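Local atomic coordinates of ZYG-9 (Caenorhabditis elegans, PDB entry 2OF3), a protein that organizes microtubules and spindle poles during mitosis and meiosis in the one-cell embryo and is required for default positioning of the nucleus in oocytes. Residues Q29-E34 with R95-N100; S37-L42 with L88-T93; A198-L203 with K236-Q241; A233-K236 with M242-A245. One frame throughout, in Å; residues are numbered along the deposited sequence.

Overall arrangement
The four contacts form two pairs at opposite ends of an elongated, all-helical TOG domain, on opposite sides of the chain's centre. Interactions 1 and 2 both use helix 33-44 or the chain leading into it, set against helix 85-95 and the loop after it; their centres lie 11 Å apart. Interactions 3 and 4 share helix 221-238, with centres 6 Å apart, and the centres of the two pairs lie about 40 Å apart. Interaction 2 is buried, one leucine's methyls meeting a lysine CB and a tryptophan's backbone and CB, whereas interaction 1 is a surface contact of proline on phenylalanine. Interactions 3 and 4 are partly buried, the former setting phenylalanine and glutamate against glycine and isoleucine, the latter joining sulfur-bearing and aromatic side chains.

Interaction 1: Q29-E34 with R95-N100; sequences QAPTDE and RFFETN
Pro31 lies across one face of the Phe97 ring, a proline-aromatic CH-pi contact in the all-helical TOG domain. It joins the chain entering helix 33-44 to the loop that follows helix 85-95. The orientation is nearly ideal for this interaction: CD of Pro31 sits 3.6 Å from the centroid of the Phe97 ring, only 11° off the ring normal. CD, bonded to the amide nitrogen, carries slightly polarised hydrogens, which favours its approach to the pi cloud. CG of the proline is displaced toward one side of the ring and comes within 3.8 Å of Phe97 CD2, and the two side chains cross obliquely rather than lying flat on each other. The ring reaches this place because Phe97 CG is anti to its own carbonyl carbon (chi1 -76°), which directs the side chain toward the proline.

Farther along the ring the partner changes from side chain to backbone. CE1 of Phe97 approaches Ala30 CA at 3.9 Å, while the methyl of Ala30 keeps a looser 4.3 Å from the same ring atom. Leu139 of helix 127-139 and Phe28 also touch the Phe97 side chain, so this surface contact extends beyond the two segments. A serine in place of Phe97 would probably leave the Pro31 ring without its aromatic platform and open a gap beneath Ala30, weakening the hold on the chain before the helix. At the outer end of the ring, the carbonyl O of Gln29 approaches Phe97 CE1 obliquely at 3.3 Å.

Interaction 2: S37-L42 with L88-T93; sequences SQLQTL and LLKWCT
Leu39 carries the aliphatic part of this contact, dividing its two methyl groups between consecutive residues of the facing helix. CD1 meets CB of Lys90 at 4.0 Å. CD2 turns to Trp91, packing 3.6 Å from its backbone N and 4.0 Å from its CB. The leucine extends across the gap because its CG is anti to the backbone N (chi1 179°). This is side-chain-to-backbone packing between helices 33-44 and 85-95 near the N-terminal end of the helical array; Leu87 and Leu94 of helix 85-95 also touch Leu39.

The aromatic part begins with Trp91, whose indole presents its edge, not a face, to Leu39 CD2. The indole turns from Leu39 toward Phe56 and His63, with which it makes edge-to-face contacts. Trp26 covers another side, touching Leu39 and forming a cation-pi pair with Lys90.

Polar atoms are settled outside the Leu39 packing. Trp91 NE1 donates to the carbonyl O of Leu55. Within the same helix, Thr93 OG1 donates back to Lys90 O at 2.6 Å, with the donor tilted 16° from the carbonyl plane, and the same hydroxyl also pairs with Trp26 NE1.

Lys90 thus lends its CB to the apolar seam while its amine end goes to Trp26, and between these two segments the contact is apolar packing, with the polar groups paired elsewhere.

Interaction 3: A198-L203 with K236-Q241; sequences AGISPL and KFEGDQ
Gly199 and Phe237 form the closely fitted part of this contact, where the turn after helix 181-198 meets the last turn of helix 221-238. CA of Gly199 stands over the middle of the Phe237 ring, 3.8 Å from its centroid and 5° off the normal, a CH-pi contact made by backbone. Gly199 has positive phi, and a CB at its backbone angles would jam against the preceding carbonyl O; the bare CA is what meets the ring. Although the ring fits Gly199 closely on one face, Phe237 remains exposed to solvent, while Ile200 is buried. Ile200 continues the packing: its CG2 touches Phe237 CB at 3.9 Å, and its side chain also reaches Cys234 and Val208.

On the other flank the fit changes character. Glu238 runs extended beyond CG beside Ile200, its CD 3.8 Å from Ile200 CG2. The carboxylate has a long, weak ion pair with Lys204 and lies close to the like-charged Glu209. An alanine at Glu238 would probably uncover part of the Ile200 methyl, losing the CG and carboxylate contacts, and leave Lys204 without this weak partner.

The chemistry therefore implies an apolar contact bordered by charge, in which the proximity of Glu209 could raise the proton affinity of one carboxylate.

Interaction 4: A233-K236 with M242-A245; sequences ACFK and MWKA
Met242 lays its CB and CG along the backbone of helix 221-238, overlapping Cys234 and Phe235 where the chain has just turned back from that helix into helix 241-246. CG of Met242 lies 4.0 Å from Cys234 CB, and CB of Met242 is equally close to the backbone N of Phe235. The proximity is backbone-deep: the CA atoms of Phe235 and Met242 are 5.4 Å apart. Beyond CG the methionine bends at chi2 (-85°) and its end leads away from helix 221-238, placing SD 3.8 Å above one face of the neighbouring Trp243 indole, offset toward the rim.

Phe235 and Trp243 close the outer side of the contact. With CG anti to the backbone N (chi1 -173°), the phenylalanine swings its ring toward the tryptophan, and CE1 of Phe235 comes to 3.7 Å from Trp243 NE1. The approach is oblique, with the planes of the two ring systems at 63° and the Phe235 and five-membered Trp243 centroids 5.8 Å apart. The contact is made without any hydrogen bond between the segments.

The surrounding helices enclose this corner between two consecutive helices from several directions. Helix 251-264 meets both aromatics through Ile261, and its Lys254 makes a cation-pi contact with Trp243; Cys234 packs on Ile195 of helix 181-198 and on Glu209 of helix 208-212.

Interaction 1: Q29-E34 with R95-N100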
loop_
_atom_site.group_PDB
_atom_site.type_symbol
_atom_site.label_atom_id
_atom_site.label_comp_id
_atom_site.label_asym_id
_atom_site.label_seq_id
_atom_site.Cartn_x
_atom_site.Cartn_y
_atom_site.Cartn_z
ATOM N N GLN A 29 -8.316 -7.859 -10.473
ATOM C CA GLN A 29 -8.867 -8.287 -9.218
ATOM C C GLN A 29 -8.046 -9.448 -8.720
ATOM O O GLN A 29 -7.902 -9.646 -7.525
ATOM C CB GLN A 29 -10.319 -8.742 -9.411
ATOM C CG GLN A 29 -11.264 -7.632 -9.814
ATOM C CD GLN A 29 -11.305 -6.501 -8.760
ATOM O OE1 GLN A 29 -11.242 -6.774 -7.555
ATOM N NE2 GLN A 29 -11.402 -5.235 -9.214
ATOM N N ALA A 30 -7.552 -10.254 -9.651
ATOM C CA ALA A 30 -6.667 -11.361 -9.342
ATOM C C ALA A 30 -5.771 -11.487 -10.570
ATOM O O ALA A 30 -6.210 -11.158 -11.674
ATOM C CB ALA A 30 -7.460 -12.646 -9.125
ATOM N N PRO A 31 -4.505 -11.902 -10.386
ATOM C CA PRO A 31 -3.554 -11.937 -11.528
ATOM C C PRO A 31 -4.068 -12.785 -12.697
ATOM O O PRO A 31 -4.712 -13.799 -12.470
ATOM C CB PRO A 31 -2.324 -12.588 -10.929
ATOM C CG PRO A 31 -2.430 -12.319 -9.442
ATOM C CD PRO A 31 -3.876 -12.301 -9.115
ATOM N N THR A 32 -3.827 -12.352 -13.931
ATOM C CA THR A 32 -4.245 -13.097 -15.117
ATOM C C THR A 32 -3.014 -13.446 -15.945
ATOM O O THR A 32 -1.939 -12.849 -15.758
ATOM C CB THR A 32 -5.170 -12.246 -15.963
ATOM O OG1 THR A 32 -4.383 -11.263 -16.637
ATOM C CG2 THR A 32 -6.186 -11.509 -15.086
ATOM N N ASP A 33 -3.130 -14.408 -16.859
ATOM C CA ASP A 33 -1.987 -14.801 -17.688
ATOM C C ASP A 33 -1.460 -13.582 -18.413
ATOM O O ASP A 33 -0.255 -13.438 -18.571
ATOM C CB ASP A 33 -2.357 -15.910 -18.724
ATOM C CG ASP A 33 -1.291 -16.067 -19.872
ATOM O OD1 ASP A 33 -0.445 -16.939 -19.657
ATOM O OD2 ASP A 33 -1.279 -15.347 -20.955
ATOM N N GLU A 34 -2.350 -12.706 -18.854
ATOM C CA GLU A 34 -1.924 -11.531 -19.618
ATOM C C GLU A 34 -0.967 -10.591 -18.857
ATOM O O GLU A 34 0.018 -10.079 -19.407
ATOM C CB GLU A 34 -3.146 -10.729 -20.066
ATOM C CG GLU A 34 -2.742 -9.772 -21.224
ATOM C CD GLU A 34 -3.816 -8.771 -21.662
ATOM O OE1 GLU A 34 -4.850 -8.644 -20.961
ATOM O OE2 GLU A 34 -3.569 -8.054 -22.685
ATOM N N ARG A 95 2.855 -12.378 -5.460
ATOM C CA ARG A 95 3.023 -13.064 -4.176
ATOM C C ARG A 95 1.993 -12.732 -3.143
ATOM O O ARG A 95 1.753 -13.542 -2.272
ATOM C CB ARG A 95 4.415 -12.834 -3.569
ATOM C CG ARG A 95 5.562 -13.172 -4.503
ATOM C CD ARG A 95 5.494 -14.642 -4.947
ATOM N NE ARG A 95 5.708 -14.631 -6.377
ATOM C CZ ARG A 95 4.898 -15.127 -7.292
ATOM N NH1 ARG A 95 3.825 -15.781 -6.980
ATOM N NH2 ARG A 95 5.232 -14.995 -8.543
ATOM N N PHE A 96 1.340 -11.585 -3.220
ATOM C CA PHE A 96 0.234 -11.277 -2.303
ATOM C C PHE A 96 -1.011 -12.147 -2.476
ATOM O O PHE A 96 -1.872 -12.160 -1.598
ATOM C CB PHE A 96 -0.156 -9.769 -2.350
ATOM C CG PHE A 96 0.949 -8.837 -1.911
ATOM C CD1 PHE A 96 2.036 -9.309 -1.164
ATOM C CD2 PHE A 96 0.921 -7.486 -2.254
ATOM C CE1 PHE A 96 3.098 -8.449 -0.763
ATOM C CE2 PHE A 96 1.957 -6.601 -1.862
ATOM C CZ PHE A 96 3.063 -7.098 -1.105
ATOM N N PHE A 97 -1.120 -12.876 -3.580
ATOM C CA PHE A 97 -2.306 -13.689 -3.845
ATOM C C PHE A 97 -2.150 -15.173 -3.405
ATOM O O PHE A 97 -3.127 -15.904 -3.251
ATOM C CB PHE A 97 -2.696 -13.544 -5.320
ATOM C CG PHE A 97 -3.372 -12.230 -5.601
ATOM C CD1 PHE A 97 -4.753 -12.119 -5.525
ATOM C CD2 PHE A 97 -2.623 -11.089 -5.858
ATOM C CE1 PHE A 97 -5.398 -10.918 -5.726
ATOM C CE2 PHE A 97 -3.265 -9.853 -6.096
ATOM C CZ PHE A 97 -4.662 -9.770 -6.028
ATOM N N GLU A 98 -0.918 -15.588 -3.180
ATOM C CA GLU A 98 -0.617 -16.883 -2.632
ATOM C C GLU A 98 -0.667 -16.898 -1.104
ATOM O O GLU A 98 -0.480 -15.878 -0.443
ATOM C CB GLU A 98 0.758 -17.235 -3.128
ATOM C CG GLU A 98 0.680 -17.388 -4.614
ATOM C CD GLU A 98 1.980 -17.158 -5.315
ATOM O OE1 GLU A 98 3.029 -17.004 -4.631
ATOM O OE2 GLU A 98 1.929 -17.120 -6.572
ATOM N N THR A 99 -0.938 -18.058 -0.527
ATOM C CA THR A 99 -0.885 -18.218 0.933
ATOM C C THR A 99 0.353 -19.067 1.197
ATOM O O THR A 99 0.423 -20.246 0.811
ATOM C CB THR A 99 -2.115 -18.963 1.470
ATOM O OG1 THR A 99 -2.085 -20.302 0.943
ATOM C CG2 THR A 99 -3.440 -18.279 1.028
ATOM N N ASN A 100 1.354 -18.447 1.798
ATOM C CA ASN A 100 2.601 -19.092 2.094
ATOM C C ASN A 100 3.317 -18.052 2.925
ATOM O O ASN A 100 3.906 -17.124 2.379
ATOM C CB ASN A 100 3.365 -19.442 0.813
ATOM C CG ASN A 100 4.840 -19.759 1.065
ATOM O OD1 ASN A 100 5.310 -19.887 2.204
ATOM N ND2 ASN A 100 5.590 -19.847 -0.017
#

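Interaction 2: S37-L42 with L88-T93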
loop_
_atom_site.group_PDB
_atom_site.type_symbol
_atom_site.label_atom_id
_atom_site.label_comp_id
_atom_site.label_asym_id
_atom_site.label_seq_id
_atom_site.Cartn_x
_atom_site.Cartn_y
_atom_site.Cartn_z
ATOM N N SER A 37 2.453 -12.500 -18.178
ATOM C CA SER A 37 3.330 -12.568 -19.401
ATOM C C SER A 37 3.932 -11.208 -19.686
ATOM O O SER A 37 5.082 -11.147 -20.138
ATOM C CB SER A 37 2.591 -12.935 -20.712
ATOM O OG SER A 37 2.020 -14.216 -20.633
ATOM N N GLN A 38 3.154 -10.131 -19.491
ATOM C CA GLN A 38 3.696 -8.774 -19.736
ATOM C C GLN A 38 4.862 -8.516 -18.761
ATOM O O GLN A 38 5.924 -8.017 -19.161
ATOM C CB GLN A 38 2.597 -7.704 -19.556
ATOM C CG GLN A 38 3.130 -6.268 -19.667
ATOM C CD GLN A 38 2.024 -5.250 -19.558
ATOM O OE1 GLN A 38 1.715 -4.711 -18.421
ATOM N NE2 GLN A 38 1.357 -5.002 -20.698
ATOM N N LEU A 39 4.652 -8.809 -17.485
ATOM C CA LEU A 39 5.724 -8.619 -16.498
ATOM C C LEU A 39 6.963 -9.418 -16.815
ATOM O O LEU A 39 8.083 -8.910 -16.730
ATOM C CB LEU A 39 5.237 -8.970 -15.072
ATOM C CG LEU A 39 6.248 -8.842 -13.903
ATOM C CD1 LEU A 39 6.621 -7.414 -13.762
ATOM C CD2 LEU A 39 5.608 -9.345 -12.611
ATOM N N GLN A 40 6.775 -10.683 -17.201
ATOM C CA GLN A 40 7.900 -11.534 -17.570
ATOM C C GLN A 40 8.688 -11.030 -18.770
ATOM O O GLN A 40 9.881 -11.088 -18.763
ATOM C CB GLN A 40 7.345 -12.928 -17.765
ATOM C CG GLN A 40 8.325 -13.956 -18.194
ATOM C CD GLN A 40 7.618 -15.293 -18.290
ATOM O OE1 GLN A 40 6.376 -15.345 -18.419
ATOM N NE2 GLN A 40 8.384 -16.374 -18.168
ATOM N N THR A 41 8.030 -10.499 -19.799
ATOM C CA THR A 41 8.687 -9.828 -20.924
ATOM C C THR A 41 9.442 -8.603 -20.468
ATOM O O THR A 41 10.589 -8.418 -20.867
ATOM C CB THR A 41 7.649 -9.410 -21.989
ATOM O OG1 THR A 41 7.094 -10.595 -22.563
ATOM C CG2 THR A 41 8.230 -8.549 -23.114
ATOM N N LEU A 42 8.832 -7.761 -19.647
ATOM C CA LEU A 42 9.517 -6.513 -19.199
ATOM C C LEU A 42 10.727 -6.847 -18.312
ATOM O O LEU A 42 11.809 -6.252 -18.436
ATOM C CB LEU A 42 8.522 -5.619 -18.433
ATOM C CG LEU A 42 7.449 -5.010 -19.334
ATOM C CD1 LEU A 42 6.410 -4.275 -18.453
ATOM C CD2 LEU A 42 8.043 -4.080 -20.363
ATOM N N LEU A 88 9.751 -4.946 -9.843
ATOM C CA LEU A 88 9.933 -5.780 -8.640
ATOM C C LEU A 88 8.741 -5.692 -7.750
ATOM O O LEU A 88 8.278 -6.723 -7.261
ATOM C CB LEU A 88 11.210 -5.395 -7.899
ATOM C CG LEU A 88 12.506 -5.702 -8.659
ATOM C CD1 LEU A 88 13.676 -5.178 -7.840
ATOM C CD2 LEU A 88 12.675 -7.205 -9.069
ATOM N N LEU A 89 8.173 -4.495 -7.576
ATOM C CA LEU A 89 6.975 -4.353 -6.772
ATOM C C LEU A 89 5.799 -5.068 -7.411
ATOM O O LEU A 89 5.013 -5.702 -6.697
ATOM C CB LEU A 89 6.677 -2.866 -6.457
ATOM C CG LEU A 89 7.747 -2.193 -5.557
ATOM C CD1 LEU A 89 7.455 -0.688 -5.553
ATOM C CD2 LEU A 89 7.719 -2.723 -4.111
ATOM N N LYS A 90 5.695 -5.065 -8.732
ATOM C CA LYS A 90 4.628 -5.845 -9.405
ATOM C C LYS A 90 4.740 -7.374 -9.161
ATOM O O LYS A 90 3.730 -8.080 -8.903
ATOM C CB LYS A 90 4.621 -5.548 -10.902
ATOM C CG LYS A 90 4.021 -4.176 -11.253
ATOM C CD LYS A 90 4.164 -3.943 -12.748
ATOM C CE LYS A 90 3.268 -2.850 -13.214
ATOM N NZ LYS A 90 3.725 -1.538 -12.614
ATOM N N TRP A 91 5.952 -7.899 -9.296
ATOM C CA TRP A 91 6.218 -9.298 -8.964
ATOM C C TRP A 91 5.821 -9.616 -7.515
ATOM O O TRP A 91 5.229 -10.650 -7.267
ATOM C CB TRP A 91 7.696 -9.607 -9.218
ATOM C CG TRP A 91 8.003 -11.067 -8.991
ATOM C CD1 TRP A 91 7.893 -12.087 -9.908
ATOM C CD2 TRP A 91 8.429 -11.677 -7.732
ATOM N NE1 TRP A 91 8.244 -13.280 -9.303
ATOM C CE2 TRP A 91 8.579 -13.070 -7.981
ATOM C CE3 TRP A 91 8.699 -11.170 -6.428
ATOM C CZ2 TRP A 91 9.004 -13.996 -6.959
ATOM C CZ3 TRP A 91 9.132 -12.076 -5.411
ATOM C CH2 TRP A 91 9.271 -13.485 -5.697
ATOM N N CYS A 92 6.141 -8.743 -6.562
ATOM C CA CYS A 92 5.709 -8.877 -5.178
ATOM C C CYS A 92 4.178 -8.897 -5.056
ATOM O O CYS A 92 3.664 -9.682 -4.257
ATOM C CB CYS A 92 6.296 -7.745 -4.306
ATOM S SG CYS A 92 8.144 -7.838 -4.075
ATOM N N THR A 93 3.429 -8.104 -5.849
ATOM C CA THR A 93 1.977 -8.169 -5.750
ATOM C C THR A 93 1.430 -9.546 -6.124
ATOM O O THR A 93 0.392 -9.947 -5.596
ATOM C CB THR A 93 1.210 -7.077 -6.597
ATOM O OG1 THR A 93 1.450 -7.327 -7.988
ATOM C CG2 THR A 93 1.673 -5.670 -6.260
#

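Interaction 3: A198-L203 with K236-Q241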
loop_
_atom_site.group_PDB
_atom_site.type_symbol
_atom_site.label_atom_id
_atom_site.label_comp_id
_atom_site.label_asym_id
_atom_site.label_seq_id
_atom_site.Cartn_x
_atom_site.Cartn_y
_atom_site.Cartn_z
ATOM N N ALA A 198 -1.011 15.776 10.442
ATOM C CA ALA A 198 -1.029 16.855 9.464
ATOM C C ALA A 198 -2.346 17.628 9.400
ATOM O O ALA A 198 -2.424 18.592 8.689
ATOM C CB ALA A 198 -0.675 16.305 8.088
ATOM N N GLY A 199 -3.389 17.204 10.115
ATOM C CA GLY A 199 -4.693 17.862 10.046
ATOM C C GLY A 199 -5.639 17.353 8.973
ATOM O O GLY A 199 -5.273 16.572 8.074
ATOM N N ILE A 200 -6.880 17.809 9.055
ATOM C CA ILE A 200 -7.925 17.387 8.104
ATOM C C ILE A 200 -7.969 18.277 6.855
ATOM O O ILE A 200 -8.398 17.849 5.773
ATOM C CB ILE A 200 -9.330 17.277 8.801
ATOM C CG1 ILE A 200 -10.407 16.746 7.854
ATOM C CG2 ILE A 200 -9.734 18.644 9.463
ATOM C CD1 ILE A 200 -10.103 15.409 7.168
ATOM N N SER A 201 -7.527 19.516 7.027
ATOM C CA SER A 201 -7.596 20.510 5.942
ATOM C C SER A 201 -6.903 20.073 4.637
ATOM O O SER A 201 -7.498 20.218 3.545
ATOM C CB SER A 201 -7.097 21.880 6.403
ATOM O OG SER A 201 -6.980 22.700 5.254
ATOM N N PRO A 202 -5.681 19.481 4.740
ATOM C CA PRO A 202 -5.043 19.011 3.490
ATOM C C PRO A 202 -5.865 17.943 2.729
ATOM O O PRO A 202 -5.608 17.723 1.531
ATOM C CB PRO A 202 -3.718 18.435 3.968
ATOM C CG PRO A 202 -3.490 18.978 5.344
ATOM C CD PRO A 202 -4.841 19.196 5.924
ATOM N N LEU A 203 -6.872 17.341 3.399
ATOM C CA LEU A 203 -7.622 16.214 2.858
ATOM C C LEU A 203 -9.049 16.590 2.495
ATOM O O LEU A 203 -9.853 15.731 2.104
ATOM C CB LEU A 203 -7.598 15.035 3.851
ATOM C CG LEU A 203 -6.254 14.542 4.427
ATOM C CD1 LEU A 203 -6.457 13.267 5.267
ATOM C CD2 LEU A 203 -5.193 14.302 3.286
ATOM N N LYS A 236 -10.836 17.522 16.497
ATOM C CA LYS A 236 -9.775 18.288 17.118
ATOM C C LYS A 236 -9.277 19.460 16.258
ATOM O O LYS A 236 -8.868 20.497 16.804
ATOM C CB LYS A 236 -8.613 17.390 17.440
ATOM C CG LYS A 236 -7.620 18.025 18.369
ATOM C CD LYS A 236 -6.435 17.107 18.630
ATOM C CE LYS A 236 -5.504 17.715 19.687
ATOM N NZ LYS A 236 -4.262 16.883 19.893
ATOM N N PHE A 237 -9.264 19.290 14.939
ATOM C CA PHE A 237 -8.826 20.346 14.011
ATOM C C PHE A 237 -9.933 21.302 13.542
ATOM O O PHE A 237 -9.708 22.488 13.410
ATOM C CB PHE A 237 -8.048 19.751 12.813
ATOM C CG PHE A 237 -6.688 19.247 13.208
ATOM C CD1 PHE A 237 -5.566 20.083 13.134
ATOM C CD2 PHE A 237 -6.528 17.952 13.707
ATOM C CE1 PHE A 237 -4.284 19.624 13.546
ATOM C CE2 PHE A 237 -5.263 17.481 14.137
ATOM C CZ PHE A 237 -4.143 18.312 14.057
ATOM N N GLU A 238 -11.139 20.811 13.328
ATOM C CA GLU A 238 -12.153 21.607 12.686
ATOM C C GLU A 238 -13.435 21.713 13.534
ATOM O O GLU A 238 -14.449 22.232 13.039
ATOM C CB GLU A 238 -12.446 21.020 11.298
ATOM C CG GLU A 238 -13.130 19.662 11.339
ATOM C CD GLU A 238 -13.452 19.104 9.976
ATOM O OE1 GLU A 238 -13.444 19.888 9.013
ATOM O OE2 GLU A 238 -13.720 17.865 9.844
ATOM N N GLY A 239 -13.404 21.235 14.791
ATOM C CA GLY A 239 -14.618 21.232 15.656
ATOM C C GLY A 239 -15.897 20.811 14.948
ATOM O O GLY A 239 -15.886 19.863 14.167
ATOM N N ASP A 240 -17.000 21.530 15.191
ATOM C CA ASP A 240 -18.354 21.184 14.673
ATOM C C ASP A 240 -18.533 21.089 13.175
ATOM O O ASP A 240 -19.574 20.588 12.719
ATOM C CB ASP A 240 -19.416 22.210 15.122
ATOM C CG ASP A 240 -19.746 22.152 16.615
ATOM O OD1 ASP A 240 -19.385 21.170 17.353
ATOM O OD2 ASP A 240 -20.407 23.140 17.046
ATOM N N GLN A 241 -17.581 21.634 12.408
ATOM C CA GLN A 241 -17.478 21.357 10.972
ATOM C C GLN A 241 -17.383 19.852 10.716
ATOM O O GLN A 241 -17.925 19.369 9.733
ATOM C CB GLN A 241 -16.226 22.001 10.385
ATOM C CG GLN A 241 -16.352 23.497 10.061
ATOM C CD GLN A 241 -17.526 23.786 9.118
ATOM O OE1 GLN A 241 -17.694 23.110 8.084
ATOM N NE2 GLN A 241 -18.363 24.775 9.485
#

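Interaction 4: A233-K236 with M242-A245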
loop_
_atom_site.group_PDB
_atom_site.type_symbol
_atom_site.label_atom_id
_atom_site.label_comp_id
_atom_site.label_asym_id
_atom_site.label_seq_id
_atom_site.Cartn_x
_atom_site.Cartn_y
_atom_site.Cartn_z
ATOM N N ALA A 233 -10.285 12.812 15.657
ATOM C CA ALA A 233 -9.069 13.476 15.156
ATOM C C ALA A 233 -9.454 14.682 14.272
ATOM O O ALA A 233 -8.830 15.741 14.362
ATOM C CB ALA A 233 -8.183 12.488 14.389
ATOM N N CYS A 234 -10.483 14.523 13.449
ATOM C CA CYS A 234 -11.049 15.613 12.617
ATOM C C CYS A 234 -11.621 16.728 13.501
ATOM O O CYS A 234 -11.313 17.908 13.341
ATOM C CB CYS A 234 -12.163 15.067 11.736
ATOM S SG CYS A 234 -11.683 14.041 10.329
ATOM N N PHE A 235 -12.443 16.345 14.464
ATOM C CA PHE A 235 -12.996 17.281 15.405
ATOM C C PHE A 235 -11.904 18.142 16.029
ATOM O O PHE A 235 -12.027 19.364 16.108
ATOM C CB PHE A 235 -13.823 16.540 16.490
ATOM C CG PHE A 235 -14.578 17.469 17.406
ATOM C CD1 PHE A 235 -15.860 17.907 17.068
ATOM C CD2 PHE A 235 -13.975 17.959 18.566
ATOM C CE1 PHE A 235 -16.539 18.812 17.899
ATOM C CE2 PHE A 235 -14.651 18.848 19.412
ATOM C CZ PHE A 235 -15.941 19.279 19.073
ATOM N N LYS A 236 -10.836 17.522 16.497
ATOM C CA LYS A 236 -9.775 18.288 17.118
ATOM C C LYS A 236 -9.277 19.460 16.258
ATOM O O LYS A 236 -8.868 20.497 16.804
ATOM C CB LYS A 236 -8.613 17.390 17.440
ATOM C CG LYS A 236 -7.620 18.025 18.369
ATOM C CD LYS A 236 -6.435 17.107 18.630
ATOM C CE LYS A 236 -5.504 17.715 19.687
ATOM N NZ LYS A 236 -4.262 16.883 19.893
ATOM N N MET A 242 -16.693 19.112 11.600
ATOM C CA MET A 242 -16.667 17.628 11.496
ATOM C C MET A 242 -18.070 17.109 11.303
ATOM O O MET A 242 -18.322 16.338 10.358
ATOM C CB MET A 242 -16.011 16.943 12.709
ATOM C CG MET A 242 -16.057 15.356 12.641
ATOM S SD MET A 242 -17.548 14.559 13.246
ATOM C CE MET A 242 -18.215 13.778 11.915
ATOM N N TRP A 243 -18.993 17.543 12.181
ATOM C CA TRP A 243 -20.394 17.081 12.127
ATOM C C TRP A 243 -21.066 17.486 10.820
ATOM O O TRP A 243 -21.819 16.693 10.242
ATOM C CB TRP A 243 -21.231 17.580 13.330
ATOM C CG TRP A 243 -20.720 17.270 14.711
ATOM C CD1 TRP A 243 -20.233 18.166 15.623
ATOM C CD2 TRP A 243 -20.642 15.982 15.340
ATOM N NE1 TRP A 243 -19.865 17.522 16.770
ATOM C CE2 TRP A 243 -20.102 16.179 16.627
ATOM C CE3 TRP A 243 -20.940 14.670 14.923
ATOM C CZ2 TRP A 243 -19.862 15.116 17.519
ATOM C CZ3 TRP A 243 -20.703 13.605 15.810
ATOM C CH2 TRP A 243 -20.176 13.839 17.100
ATOM N N LYS A 244 -20.799 18.702 10.333
ATOM C CA LYS A 244 -21.422 19.137 9.050
ATOM C C LYS A 244 -20.965 18.265 7.869
ATOM O O LYS A 244 -21.789 17.708 7.141
ATOM C CB LYS A 244 -21.140 20.612 8.774
ATOM C CG LYS A 244 -21.665 21.089 7.398
ATOM C CD LYS A 244 -21.993 22.629 7.351
ATOM C CE LYS A 244 -22.199 23.139 5.876
ATOM N NZ LYS A 244 -20.889 23.535 5.154
ATOM N N ALA A 245 -19.633 18.110 7.734
ATOM C CA ALA A 245 -18.973 17.204 6.764
ATOM C C ALA A 245 -19.444 15.729 6.854
ATOM O O ALA A 245 -19.694 15.068 5.840
ATOM C CB ALA A 245 -17.435 17.327 6.949
#